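Long-range contacts in BH2602 protein (Bacillus halodurans, PDB 3NWZ), which is of unknown function but belongs to the hotdog thioesterase superfamily, binds CoA and may hydrolyse acyl-CoA: residues Thr52-Gln57 against Val66-Gly71; Leu78-Gly83 against Val118-Gly123; Tyr125-Ala130 against Lys145-Gln150. All blocks are in the same frame, centred on the assembly; numbering follows the deposited sequence.

Interaction 1 (Thr52-Gln57 against Val66-Gly71); sequences TQIESQ and VRLPIG
The guanidinium of R67 is met by the 52-57 segment at its edge. CB of E55 lies near the guanidinium plane, 3.4 Å from NH1 of R67. The side chain of Q57 also arrives at the edge. CD of Q57 lies in the plane, 3.8 Å from NH2 of R67, and its amide is turned nearly perpendicular to the guanidinium (84°). OE1 of E55 makes a long salt bridge to NH1 of R67 at 3.7 Å. NH2 of R67 has a further ionic partner in E65. Two torsions bring the head group here: CG of R67 stands between the backbone N and the carbonyl carbon (chi1 68°), and a bend at chi3 (69°) turns the chain toward the neighbouring strand. With an alanine here, E55 would probably lose its distant positive mate and E65 its salt bridge, leaving E65 a weak ion pair with R127.

The backbones of E55 and R67 form a hydrogen-bonded antiparallel pair, with N of each 3.1 Å from O of the other. S56 and V66 follow as a non-hydrogen-bonded pair on the other face. There I54 CB packs on V66 CG1 at 3.9 Å, and I54 CG2 reaches L68 CD1 at 4.1 Å. V66 and L68 also press on L89 of helix 83-100. This is a beta hairpin forming one edge, within this chain, of the hotdog sheet packed on this helix.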
ATOM      1  N   THR A  52     -19.909 -14.916   8.405  1.00 40.24           N
ATOM      2  CA  THR A  52     -19.476 -13.742   9.142  1.00 42.12           C
ATOM      3  C   THR A  52     -20.641 -12.801   9.439  1.00 36.14           C
ATOM      4  O   THR A  52     -20.517 -11.886  10.242  1.00 32.54           O
ATOM      5  CB  THR A  52     -18.366 -13.002   8.407  1.00 48.55           C
ATOM      6  OG1 THR A  52     -17.801 -12.033   9.291  1.00 63.16           O
ATOM      7  CG2 THR A  52     -18.899 -12.316   7.171  1.00 51.77           C
ATOM      8  N   GLN A  53     -21.775 -13.044   8.787  1.00 44.55           N
ATOM      9  CA  GLN A  53     -22.992 -12.254   8.981  1.00 44.28           C
ATOM     10  C   GLN A  53     -22.924 -10.754   8.608  1.00 41.82           C
ATOM     11  O   GLN A  53     -23.590  -9.935   9.235  1.00 39.63           O
ATOM     12  CB  GLN A  53     -23.447 -12.374  10.445  1.00 55.47           C
ATOM     13  CG  GLN A  53     -23.291 -13.754  11.067  1.00 77.38           C
ATOM     14  CD  GLN A  53     -22.845 -13.691  12.530  1.00 95.25           C
ATOM     15  OE1 GLN A  53     -23.477 -13.029  13.358  1.00 99.82           O
ATOM     16  NE2 GLN A  53     -21.753 -14.382  12.849  1.00 98.84           N
ATOM     17  N   ILE A  54     -22.155 -10.377   7.595  1.00 43.28           N
ATOM     18  CA  ILE A  54     -22.072  -8.956   7.241  1.00 34.25           C
ATOM     19  C   ILE A  54     -23.405  -8.311   6.825  1.00 37.46           C
ATOM     20  O   ILE A  54     -24.264  -8.959   6.225  1.00 54.28           O
ATOM     21  CB  ILE A  54     -21.038  -8.705   6.110  1.00 48.11           C
ATOM     22  CG1 ILE A  54     -21.413  -9.487   4.852  1.00 51.83           C
ATOM     23  CG2 ILE A  54     -19.664  -9.126   6.564  1.00 43.26           C
ATOM     24  CD1 ILE A  54     -20.581  -9.128   3.645  1.00 46.17           C
ATOM     25  N   GLU A  55     -23.576  -7.034   7.173  1.00 42.31           N
ATOM     26  CA  GLU A  55     -24.772  -6.254   6.787  1.00 47.01           C
ATOM     27  C   GLU A  55     -24.277  -5.054   5.974  1.00 43.89           C
ATOM     28  O   GLU A  55     -23.588  -4.187   6.504  1.00 49.84           O
ATOM     29  CB  GLU A  55     -25.532  -5.752   8.017  1.00 54.37           C
ATOM     30  CG  GLU A  55     -26.460  -6.775   8.634  1.00 69.74           C
ATOM     31  CD  GLU A  55     -26.720  -6.509  10.102  1.00 83.51           C
ATOM     32  OE1 GLU A  55     -27.037  -5.350  10.451  1.00 92.80           O
ATOM     33  OE2 GLU A  55     -26.606  -7.461  10.903  1.00 85.34           O
ATOM     34  N   SER A  56     -24.635  -4.997   4.698  1.00 29.14           N
ATOM     35  CA  SER A  56     -24.169  -3.918   3.853  1.00 22.40           C
ATOM     36  C   SER A  56     -25.211  -2.978   3.290  1.00 29.67           C
ATOM     37  O   SER A  56     -26.334  -3.380   2.956  1.00 38.90           O
ATOM     38  CB  SER A  56     -23.322  -4.492   2.708  1.00 27.32           C
ATOM     39  OG  SER A  56     -23.992  -5.556   2.068  1.00 49.67           O
ATOM     40  N   GLN A  57     -24.821  -1.706   3.177  1.00 34.09           N
ATOM     41  CA  GLN A  57     -25.731  -0.682   2.661  1.00 43.08           C
ATOM     42  C   GLN A  57     -25.107   0.655   2.357  1.00 59.51           C
ATOM     43  O   GLN A  57     -24.132   1.071   2.974  1.00 63.15           O
ATOM     44  CB  GLN A  57     -26.913  -0.463   3.616  1.00 34.85           C
ATOM     45  CG  GLN A  57     -26.566  -0.617   5.075  1.00 54.22           C
ATOM     46  CD  GLN A  57     -27.747  -0.397   5.997  1.00 58.68           C
ATOM     47  OE1 GLN A  57     -28.817  -0.984   5.827  1.00 56.22           O
ATOM     48  NE2 GLN A  57     -27.546   0.445   6.999  1.00 54.40           N
ATOM     49  N   VAL A  66     -20.285  -1.469   5.429  1.00 29.69           N
ATOM     50  CA  VAL A  66     -20.326  -2.893   5.721  1.00 31.17           C
ATOM     51  C   VAL A  66     -19.962  -3.089   7.182  1.00 34.66           C
ATOM     52  O   VAL A  66     -18.851  -2.749   7.593  1.00 41.09           O
ATOM     53  CB  VAL A  66     -19.287  -3.721   4.919  1.00 28.91           C
ATOM     54  CG1 VAL A  66     -19.473  -5.182   5.251  1.00 33.99           C
ATOM     55  CG2 VAL A  66     -19.423  -3.508   3.441  1.00 36.05           C
ATOM     56  N   ARG A  67     -20.894  -3.617   7.968  1.00 36.97           N
ATOM     57  CA  ARG A  67     -20.581  -3.894   9.362  1.00 41.41           C
ATOM     58  C   ARG A  67     -20.480  -5.405   9.570  1.00 37.73           C
ATOM     59  O   ARG A  67     -21.106  -6.202   8.866  1.00 29.31           O
ATOM     60  CB  ARG A  67     -21.598  -3.244  10.318  1.00 50.72           C
ATOM     61  CG  ARG A  67     -23.001  -3.788  10.316  1.00 75.78           C
ATOM     62  CD  ARG A  67     -23.916  -2.816  11.051  1.00 86.77           C
ATOM     63  NE  ARG A  67     -24.075  -1.572  10.297  1.00 94.76           N
ATOM     64  CZ  ARG A  67     -24.838  -1.443   9.212  1.00 90.82           C
ATOM     65  NH1 ARG A  67     -25.527  -2.479   8.745  1.00 95.32           N
ATOM     66  NH2 ARG A  67     -24.905  -0.276   8.588  1.00 76.14           N
ATOM     67  N   LEU A  68     -19.660  -5.791  10.530  1.00 38.28           N
ATOM     68  CA  LEU A  68     -19.425  -7.189  10.824  1.00 36.66           C
ATOM     69  C   LEU A  68     -19.421  -7.420  12.313  1.00 38.31           C
ATOM     70  O   LEU A  68     -18.666  -6.790  13.039  1.00 32.53           O
ATOM     71  CB  LEU A  68     -18.080  -7.592  10.230  1.00 38.11           C
ATOM     72  CG  LEU A  68     -17.443  -8.949  10.497  1.00 49.38           C
ATOM     73  CD1 LEU A  68     -16.627  -9.349   9.275  1.00 61.07           C
ATOM     74  CD2 LEU A  68     -16.562  -8.873  11.726  1.00 45.02           C
ATOM     75  N   PRO A  69     -20.287  -8.318  12.788  1.00 42.83           N
ATOM     76  CA  PRO A  69     -20.378  -8.639  14.210  1.00 45.73           C
ATOM     77  C   PRO A  69     -19.044  -9.194  14.685  1.00 43.04           C
ATOM     78  O   PRO A  69     -18.405  -9.976  13.962  1.00 40.12           O
ATOM     79  CB  PRO A  69     -21.470  -9.714  14.255  1.00 44.45           C
ATOM     80  CG  PRO A  69     -22.328  -9.411  13.085  1.00 47.61           C
ATOM     81  CD  PRO A  69     -21.323  -9.034  12.020  1.00 54.90           C
ATOM     82  N   ILE A  70     -18.611  -8.793  15.881  1.00 35.10           N
ATOM     83  CA  ILE A  70     -17.370  -9.330  16.425  1.00 42.48           C
ATOM     84  C   ILE A  70     -17.686 -10.491  17.378  1.00 42.13           C
ATOM     85  O   ILE A  70     -18.451 -10.349  18.337  1.00 45.32           O
ATOM     86  CB  ILE A  70     -16.541  -8.279  17.201  1.00 48.52           C
ATOM     87  CG1 ILE A  70     -16.189  -7.104  16.279  1.00 45.77           C
ATOM     88  CG2 ILE A  70     -15.232  -8.962  17.763  1.00 12.95           C
ATOM     89  CD1 ILE A  70     -15.367  -6.028  16.944  1.00 51.38           C
ATOM     90  N   GLY A  71     -17.098 -11.644  17.088  1.00 43.83           N
ATOM     91  CA  GLY A  71     -17.302 -12.817  17.910  1.00 40.21           C
ATOM     92  C   GLY A  71     -16.010 -13.606  17.919  1.00 52.13           C
ATOM     93  O   GLY A  71     -15.064 -13.272  17.184  1.00 47.62           O
TER

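Interaction 2 (Leu78-Gly83 against Val118-Gly123); sequences LNMVHG and VKPGMG
V81 and G121 join two loops of the hotdog fold: the one that leads into helix 83-100 and the one that links strands 108-117 and 125-135. The backbone N of V81 donates to O of G121 at 3.0 Å, and the bond is nearly straight (172°). The two CA atoms approach to 4.9 Å. G121 is buried, and its CA lies 4.0 Å from CB of V81. A CB on G121 would point at the valine and run into it.

On the outer side, M80 and M122 are both selenomethionines. CG of M80 is anti to the backbone N (chi1 -159°), and the side chain crosses P120 at a slant. SE of M80 rests on CB of P120 at 3.4 Å, and the bend at chi3 brings CE close to the same ring. M80 is poorly ordered, so this packing is approximate. M122 is extended beyond CG, and its end lies near M80, but the detail of this approach is doubtful.

N76 OD1 accepts a hydrogen bond from N of M80. V118 and K119 pack on H134 of the third subunit, a residue seen to bind CoA. H82 follows V81 directly and serves as N-cap of helix 83-100, with its ND1 bonded to N of G84. The sequence HGG at this helix start is the motif found near the active site of PaaI-type hotdog thioesterases.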
ATOM      1  N   LEU A  78      -5.317 -13.231  20.571  1.00 72.99           N
ATOM      2  CA  LEU A  78      -5.532 -12.307  21.688  1.00 68.27           C
ATOM      3  C   LEU A  78      -6.901 -11.605  21.762  1.00 70.71           C
ATOM      4  O   LEU A  78      -7.000 -10.481  22.270  1.00 60.84           O
ATOM      5  CB  LEU A  78      -4.422 -11.253  21.715  1.00 71.94           C
ATOM      6  CG  LEU A  78      -3.087 -11.731  22.290  1.00 80.46           C
ATOM      7  CD1 LEU A  78      -3.297 -12.263  23.710  1.00 83.13           C
ATOM      8  CD2 LEU A  78      -2.505 -12.817  21.397  1.00 88.83           C
ATOM      9  N   ASN A  79      -7.948 -12.276  21.282  1.00 79.61           N
ATOM     10  CA  ASN A  79      -9.308 -11.731  21.301  1.00 76.49           C
ATOM     11  C   ASN A  79      -9.375 -10.340  20.688  1.00 63.44           C
ATOM     12  O   ASN A  79     -10.039  -9.434  21.201  1.00 55.06           O
ATOM     13  CB  ASN A  79      -9.854 -11.709  22.732  1.00 78.37           C
ATOM     14  CG  ASN A  79     -10.120 -13.103  23.272  1.00 76.44           C
ATOM     15  OD1 ASN A  79      -9.197 -13.917  23.432  1.00 68.33           O
ATOM     16  ND2 ASN A  79     -11.392 -13.393  23.549  1.00 83.36           N
HETATM   17  N   MSE A  80      -8.667 -10.199  19.575  1.00 60.24           N
HETATM   18  CA  MSE A  80      -8.592  -8.962  18.807  1.00 60.07           C
HETATM   19  C   MSE A  80      -9.051  -9.410  17.422  1.00 47.43           C
HETATM   20  O   MSE A  80      -8.754 -10.538  17.019  1.00 31.87           O
HETATM   21  CB  MSE A  80      -7.133  -8.489  18.758  1.00 64.76           C
HETATM   22  CG  MSE A  80      -6.912  -7.017  18.438  1.00 74.34           C
HETATM   23 SE   MSE A  80      -5.029  -6.517  18.534  1.00167.45          SE
HETATM   24  CE  MSE A  80      -4.870  -6.210  20.433  1.00286.65           C
ATOM     25  N   VAL A  81      -9.789  -8.565  16.706  1.00 49.38           N
ATOM     26  CA  VAL A  81     -10.258  -8.931  15.366  1.00 45.82           C
ATOM     27  C   VAL A  81      -9.074  -9.259  14.459  1.00 41.56           C
ATOM     28  O   VAL A  81      -8.141  -8.468  14.328  1.00 47.22           O
ATOM     29  CB  VAL A  81     -11.073  -7.797  14.716  1.00 48.91           C
ATOM     30  CG1 VAL A  81     -11.387  -8.141  13.259  1.00 45.83           C
ATOM     31  CG2 VAL A  81     -12.352  -7.584  15.488  1.00 55.06           C
ATOM     32  N   HIS A  82      -9.118 -10.426  13.825  1.00 38.22           N
ATOM     33  CA  HIS A  82      -8.023 -10.823  12.957  1.00 49.52           C
ATOM     34  C   HIS A  82      -7.743  -9.768  11.891  1.00 54.00           C
ATOM     35  O   HIS A  82      -8.656  -9.323  11.198  1.00 58.83           O
ATOM     36  CB  HIS A  82      -8.338 -12.162  12.290  1.00 55.65           C
ATOM     37  CG  HIS A  82      -7.118 -12.883  11.819  1.00 61.23           C
ATOM     38  ND1 HIS A  82      -6.246 -12.341  10.899  1.00 59.95           N
ATOM     39  CD2 HIS A  82      -6.583 -14.069  12.195  1.00 65.86           C
ATOM     40  CE1 HIS A  82      -5.223 -13.159  10.730  1.00 64.24           C
ATOM     41  NE2 HIS A  82      -5.403 -14.215  11.505  1.00 67.35           N
ATOM     42  N   GLY A  83      -6.478  -9.377  11.763  1.00 54.57           N
ATOM     43  CA  GLY A  83      -6.091  -8.375  10.779  1.00 42.86           C
ATOM     44  C   GLY A  83      -6.584  -8.729   9.395  1.00 43.52           C
ATOM     45  O   GLY A  83      -6.799  -7.860   8.546  1.00 39.46           O
ATOM     46  N   VAL A 118      -4.277   0.684  12.716  1.00 36.93           N
ATOM     47  CA  VAL A 118      -4.184   1.748  13.694  1.00 46.05           C
ATOM     48  C   VAL A 118      -4.472   1.290  15.111  1.00 45.54           C
ATOM     49  O   VAL A 118      -3.608   1.375  15.980  1.00 55.01           O
ATOM     50  CB  VAL A 118      -5.155   2.879  13.290  1.00 47.71           C
ATOM     51  CG1 VAL A 118      -5.267   3.902  14.399  1.00 57.64           C
ATOM     52  CG2 VAL A 118      -4.685   3.509  11.984  1.00 33.69           C
ATOM     53  N   LYS A 119      -5.693   0.820  15.338  1.00 43.63           N
ATOM     54  CA  LYS A 119      -6.109   0.353  16.649  1.00 45.63           C
ATOM     55  C   LYS A 119      -6.687  -1.052  16.548  1.00 48.49           C
ATOM     56  O   LYS A 119      -7.264  -1.430  15.523  1.00 47.53           O
ATOM     57  CB  LYS A 119      -7.157   1.295  17.254  1.00 47.66           C
ATOM     58  CG  LYS A 119      -6.593   2.595  17.815  1.00 65.26           C
ATOM     59  CD  LYS A 119      -7.671   3.462  18.464  1.00 76.48           C
ATOM     60  CE  LYS A 119      -8.646   4.004  17.429  1.00 83.07           C
ATOM     61  NZ  LYS A 119      -7.973   4.910  16.459  1.00 81.99           N
ATOM     62  N   PRO A 120      -6.537  -1.847  17.617  1.00 48.34           N
ATOM     63  CA  PRO A 120      -7.043  -3.219  17.667  1.00 43.20           C
ATOM     64  C   PRO A 120      -8.536  -3.238  17.414  1.00 41.73           C
ATOM     65  O   PRO A 120      -9.280  -2.505  18.073  1.00 41.69           O
ATOM     66  CB  PRO A 120      -6.732  -3.649  19.096  1.00 45.46           C
ATOM     67  CG  PRO A 120      -5.508  -2.841  19.430  1.00 43.64           C
ATOM     68  CD  PRO A 120      -5.869  -1.492  18.880  1.00 45.13           C
ATOM     69  N   GLY A 121      -8.984  -4.056  16.465  1.00 41.46           N
ATOM     70  CA  GLY A 121     -10.407  -4.133  16.229  1.00 37.95           C
ATOM     71  C   GLY A 121     -11.042  -4.803  17.439  1.00 31.10           C
ATOM     72  O   GLY A 121     -10.728  -5.952  17.737  1.00 36.08           O
HETATM   73  N   MSE A 122     -11.906  -4.098  18.164  0.50 21.90           N
HETATM   74  CA  MSE A 122     -12.556  -4.689  19.332  0.50 27.06           C
HETATM   75  C   MSE A 122     -13.905  -4.037  19.616  0.50 32.50           C
HETATM   76  O   MSE A 122     -14.178  -2.916  19.191  0.50 27.67           O
HETATM   77  CB  MSE A 122     -11.657  -4.573  20.561  0.50 31.14           C
HETATM   78  CG  MSE A 122     -10.234  -5.070  20.332  0.50 39.51           C
HETATM   79 SE   MSE A 122      -9.158  -5.145  21.930  0.50 89.23          SE
HETATM   80  CE  MSE A 122      -7.961  -6.556  21.385  0.50  9.39           C
ATOM     81  N   GLY A 123     -14.747  -4.754  20.349  1.00 39.64           N
ATOM     82  CA  GLY A 123     -16.067  -4.251  20.652  1.00 43.01           C
ATOM     83  C   GLY A 123     -17.052  -5.287  20.160  1.00 42.45           C
ATOM     84  O   GLY A 123     -16.707  -6.468  20.086  1.00 49.41           O
TER

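Interaction 3 (Tyr125-Ala130 against Lys145-Gln150)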
ATOM      1  N   TYR A 125     -18.831  -5.001  17.056  1.00 45.60           N
ATOM      2  CA  TYR A 125     -18.885  -5.098  15.598  1.00 48.40           C
ATOM      3  C   TYR A 125     -17.953  -4.094  14.931  1.00 47.07           C
ATOM      4  O   TYR A 125     -17.570  -3.105  15.540  1.00 45.86           O
ATOM      5  CB  TYR A 125     -20.307  -4.862  15.093  1.00 37.50           C
ATOM      6  CG  TYR A 125     -20.763  -3.440  15.248  1.00 37.02           C
ATOM      7  CD1 TYR A 125     -21.492  -3.041  16.364  1.00 49.18           C
ATOM      8  CD2 TYR A 125     -20.401  -2.476  14.315  1.00 36.10           C
ATOM      9  CE1 TYR A 125     -21.849  -1.709  16.551  1.00 53.65           C
ATOM     10  CE2 TYR A 125     -20.749  -1.140  14.491  1.00 47.29           C
ATOM     11  CZ  TYR A 125     -21.473  -0.765  15.612  1.00 55.16           C
ATOM     12  OH  TYR A 125     -21.811   0.550  15.792  1.00 65.10           O
ATOM     13  N   LEU A 126     -17.587  -4.356  13.681  1.00 41.72           N
ATOM     14  CA  LEU A 126     -16.723  -3.443  12.941  1.00 39.55           C
ATOM     15  C   LEU A 126     -17.542  -2.725  11.878  1.00 41.55           C
ATOM     16  O   LEU A 126     -18.575  -3.231  11.426  1.00 42.64           O
ATOM     17  CB  LEU A 126     -15.550  -4.190  12.310  1.00 33.15           C
ATOM     18  CG  LEU A 126     -14.603  -4.749  13.374  1.00 37.55           C
ATOM     19  CD1 LEU A 126     -13.215  -4.985  12.787  1.00 35.89           C
ATOM     20  CD2 LEU A 126     -14.505  -3.746  14.527  1.00 48.35           C
ATOM     21  N   ARG A 127     -17.108  -1.536  11.488  1.00 35.52           N
ATOM     22  CA  ARG A 127     -17.875  -0.800  10.499  1.00 30.28           C
ATOM     23  C   ARG A 127     -16.944  -0.231   9.457  1.00 39.71           C
ATOM     24  O   ARG A 127     -16.294   0.774   9.706  1.00 54.83           O
ATOM     25  CB  ARG A 127     -18.669   0.335  11.182  1.00 19.84           C
ATOM     26  CG  ARG A 127     -19.934   0.722  10.440  1.00 32.20           C
ATOM     27  CD  ARG A 127     -20.574   1.975  11.047  1.00 47.39           C
ATOM     28  NE  ARG A 127     -19.904   3.212  10.643  1.00 60.25           N
ATOM     29  CZ  ARG A 127     -19.469   4.138  11.492  1.00 71.56           C
ATOM     30  NH1 ARG A 127     -19.629   3.969  12.797  1.00 84.98           N
ATOM     31  NH2 ARG A 127     -18.876   5.235  11.037  1.00 65.67           N
ATOM     32  N   ALA A 128     -16.848  -0.867   8.299  1.00 26.38           N
ATOM     33  CA  ALA A 128     -15.971  -0.337   7.272  1.00 23.62           C
ATOM     34  C   ALA A 128     -16.741   0.641   6.366  1.00 22.67           C
ATOM     35  O   ALA A 128     -17.869   0.371   5.950  1.00 41.78           O
ATOM     36  CB  ALA A 128     -15.349  -1.497   6.438  1.00 14.34           C
ATOM     37  N   VAL A 129     -16.126   1.779   6.056  1.00 18.73           N
ATOM     38  CA  VAL A 129     -16.774   2.778   5.185  1.00 13.81           C
ATOM     39  C   VAL A 129     -15.887   3.148   4.017  1.00 35.32           C
ATOM     40  O   VAL A 129     -14.766   3.614   4.212  1.00 42.30           O
ATOM     41  CB  VAL A 129     -17.126   4.086   5.964  1.00 13.65           C
ATOM     42  CG1 VAL A 129     -17.943   5.039   5.047  1.00 17.19           C
ATOM     43  CG2 VAL A 129     -17.878   3.730   7.231  1.00 23.29           C
ATOM     44  N   ALA A 130     -16.407   2.966   2.809  1.00 38.81           N
ATOM     45  CA  ALA A 130     -15.648   3.240   1.597  1.00 33.19           C
ATOM     46  C   ALA A 130     -16.233   4.366   0.738  1.00 38.12           C
ATOM     47  O   ALA A 130     -17.448   4.569   0.718  1.00 40.28           O
ATOM     48  CB  ALA A 130     -15.549   1.921   0.750  1.00 33.19           C
ATOM     49  N   LYS A 145     -12.277   3.240   5.523  1.00 33.83           N
ATOM     50  CA  LYS A 145     -11.868   3.189   6.915  1.00 33.95           C
ATOM     51  C   LYS A 145     -12.705   2.168   7.658  1.00 39.36           C
ATOM     52  O   LYS A 145     -13.856   1.888   7.291  1.00 32.35           O
ATOM     53  CB  LYS A 145     -12.037   4.553   7.586  1.00 37.98           C
ATOM     54  CG  LYS A 145     -10.892   5.503   7.322  1.00 42.34           C
ATOM     55  CD  LYS A 145     -11.096   6.827   8.047  1.00 45.19           C
ATOM     56  CE  LYS A 145      -9.917   7.759   7.818  1.00 52.37           C
ATOM     57  NZ  LYS A 145      -9.742   8.054   6.364  1.00 61.70           N
ATOM     58  N   VAL A 146     -12.108   1.597   8.696  1.00 22.50           N
ATOM     59  CA  VAL A 146     -12.782   0.619   9.525  1.00 22.91           C
ATOM     60  C   VAL A 146     -12.879   1.234  10.928  1.00 31.72           C
ATOM     61  O   VAL A 146     -11.896   1.747  11.452  1.00 39.58           O
ATOM     62  CB  VAL A 146     -11.986  -0.721   9.573  1.00 30.05           C
ATOM     63  CG1 VAL A 146     -12.717  -1.725  10.424  1.00 31.64           C
ATOM     64  CG2 VAL A 146     -11.801  -1.271   8.173  1.00 29.93           C
ATOM     65  N   TYR A 147     -14.073   1.170  11.520  1.00 33.22           N
ATOM     66  CA  TYR A 147     -14.333   1.729  12.853  1.00 31.24           C
ATOM     67  C   TYR A 147     -14.877   0.725  13.868  1.00 35.98           C
ATOM     68  O   TYR A 147     -15.559  -0.244  13.511  1.00 38.60           O
ATOM     69  CB  TYR A 147     -15.345   2.884  12.742  1.00 39.95           C
ATOM     70  CG  TYR A 147     -14.931   3.996  11.804  1.00 34.72           C
ATOM     71  CD1 TYR A 147     -15.639   4.250  10.637  1.00 29.59           C
ATOM     72  CD2 TYR A 147     -13.842   4.799  12.095  1.00 33.58           C
ATOM     73  CE1 TYR A 147     -15.267   5.286   9.784  1.00 38.04           C
ATOM     74  CE2 TYR A 147     -13.464   5.828  11.254  1.00 37.85           C
ATOM     75  CZ  TYR A 147     -14.176   6.071  10.102  1.00 37.56           C
ATOM     76  OH  TYR A 147     -13.790   7.108   9.279  1.00 39.60           O
ATOM     77  N   THR A 148     -14.592   0.965  15.143  1.00 34.53           N
ATOM     78  CA  THR A 148     -15.096   0.086  16.200  1.00 36.60           C
ATOM     79  C   THR A 148     -16.488   0.609  16.468  1.00 32.40           C
ATOM     80  O   THR A 148     -16.906   1.580  15.826  1.00 29.47           O
ATOM     81  CB  THR A 148     -14.290   0.232  17.478  1.00 49.50           C
ATOM     82  OG1 THR A 148     -14.331   1.600  17.908  1.00 59.65           O
ATOM     83  CG2 THR A 148     -12.867  -0.185  17.252  1.00 42.72           C
ATOM     84  N   ASP A 149     -17.211   0.004  17.406  1.00 29.46           N
ATOM     85  CA  ASP A 149     -18.556   0.506  17.713  1.00 55.77           C
ATOM     86  C   ASP A 149     -18.504   1.788  18.553  1.00 66.88           C
ATOM     87  O   ASP A 149     -19.527   2.257  19.054  1.00 73.10           O
ATOM     88  CB  ASP A 149     -19.395  -0.546  18.445  1.00 55.70           C
ATOM     89  CG  ASP A 149     -18.622  -1.261  19.519  1.00 49.70           C
ATOM     90  OD1 ASP A 149     -17.613  -0.716  20.011  1.00 47.15           O
ATOM     91  OD2 ASP A 149     -19.035  -2.376  19.881  1.00 51.11           O
ATOM     92  N   GLN A 150     -17.307   2.348  18.705  1.00 60.51           N
ATOM     93  CA  GLN A 150     -17.132   3.578  19.461  1.00 58.31           C
ATOM     94  C   GLN A 150     -16.854   4.717  18.495  1.00 59.82           C
ATOM     95  O   GLN A 150     -17.096   5.877  18.804  1.00 61.83           O
ATOM     96  CB  GLN A 150     -15.965   3.445  20.441  1.00 65.99           C
ATOM     97  CG  GLN A 150     -16.199   2.403  21.517  1.00 78.76           C
ATOM     98  CD  GLN A 150     -17.489   2.646  22.281  1.00 85.23           C
ATOM     99  OE1 GLN A 150     -17.563   3.531  23.130  1.00 92.09           O
ATOM    100  NE2 GLN A 150     -18.519   1.870  21.967  1.00 82.91           N
TER
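R127 and Y147 lie side by side in the tightly paired part of this contact, an antiparallel ladder. N of R127 is 2.9 Å from O of Y147, and the reverse bond closes the pair. V129 and K145 form the next hydrogen-bonded pair, again with both bonds made. Between them A128 and V146 are a non-hydrogen-bonded pair with CA atoms only 4.0 Å apart. Their side chains lie on the buried face, where A128 CB meets V146 CG2 at 4.0 Å. L126 CD1 touches the other branch, V146 CG1, at 4.1 Å.

The opposite face is partly open to solvent. The guanidinium of R127 has Y147 CD1 over one of its faces, 3.4 Å from NH2 of R127. The ring and the guanidinium are 37° apart, so they do not stack flat. CG of R127 is anti to its backbone N (chi1 -153°), and a bend at chi3 brings the head group close to the ring, at a slant. V129 CG2 meets the ring of Y147 at its edge, in plane, 4.0 Å from CE1. NZ of K145 leads away to a salt bridge with E143 of the third subunit.

The pairing ends at Y147. The CA atoms of Y125 and D149 are 6.0 Å apart, and here the two segments meet through the side chains of these residues. CB of D149 approaches the Y125 ring obliquely, 3.3 Å from CE1 of Y125, with the carboxylate almost perpendicular to the ring (86°). OD2 of D149 accepts from N of T124. OG1 of T148 accepts from N of Q150, an ST turn just past the end of the strand, and is also hydrogen-bonded to E152.

Strand 64-69 flanks this hairpin beyond 125-130, and strand 153-163 flanks it beyond 145-147. L89 and L90 of helix 83-100 cover the face of L126, A128 and V146.

Overall arrangement
Interactions 1 and 3 belong to one sheet. Strands 64-69 and 125-135 are neighbours, and L68 O probably accepts from L126 N. Both pair antiparallel backbones, with mainly aliphatic side chains toward helix 83-100 and mostly charged or aromatic ones, together with V129, on the other face. Interaction 3 lies inside the sheet and has the longer ladder. Interaction 1 is at its edge, with more exposed polar side chains. Interaction 2 has no strand pairing: a single backbone bond and selenomethionine packing join two loops, mostly at the surface. V81 ties it to the others, touching I70 with CG2 and L126 with CG1, so all three share apolar contacts near the start of the helix.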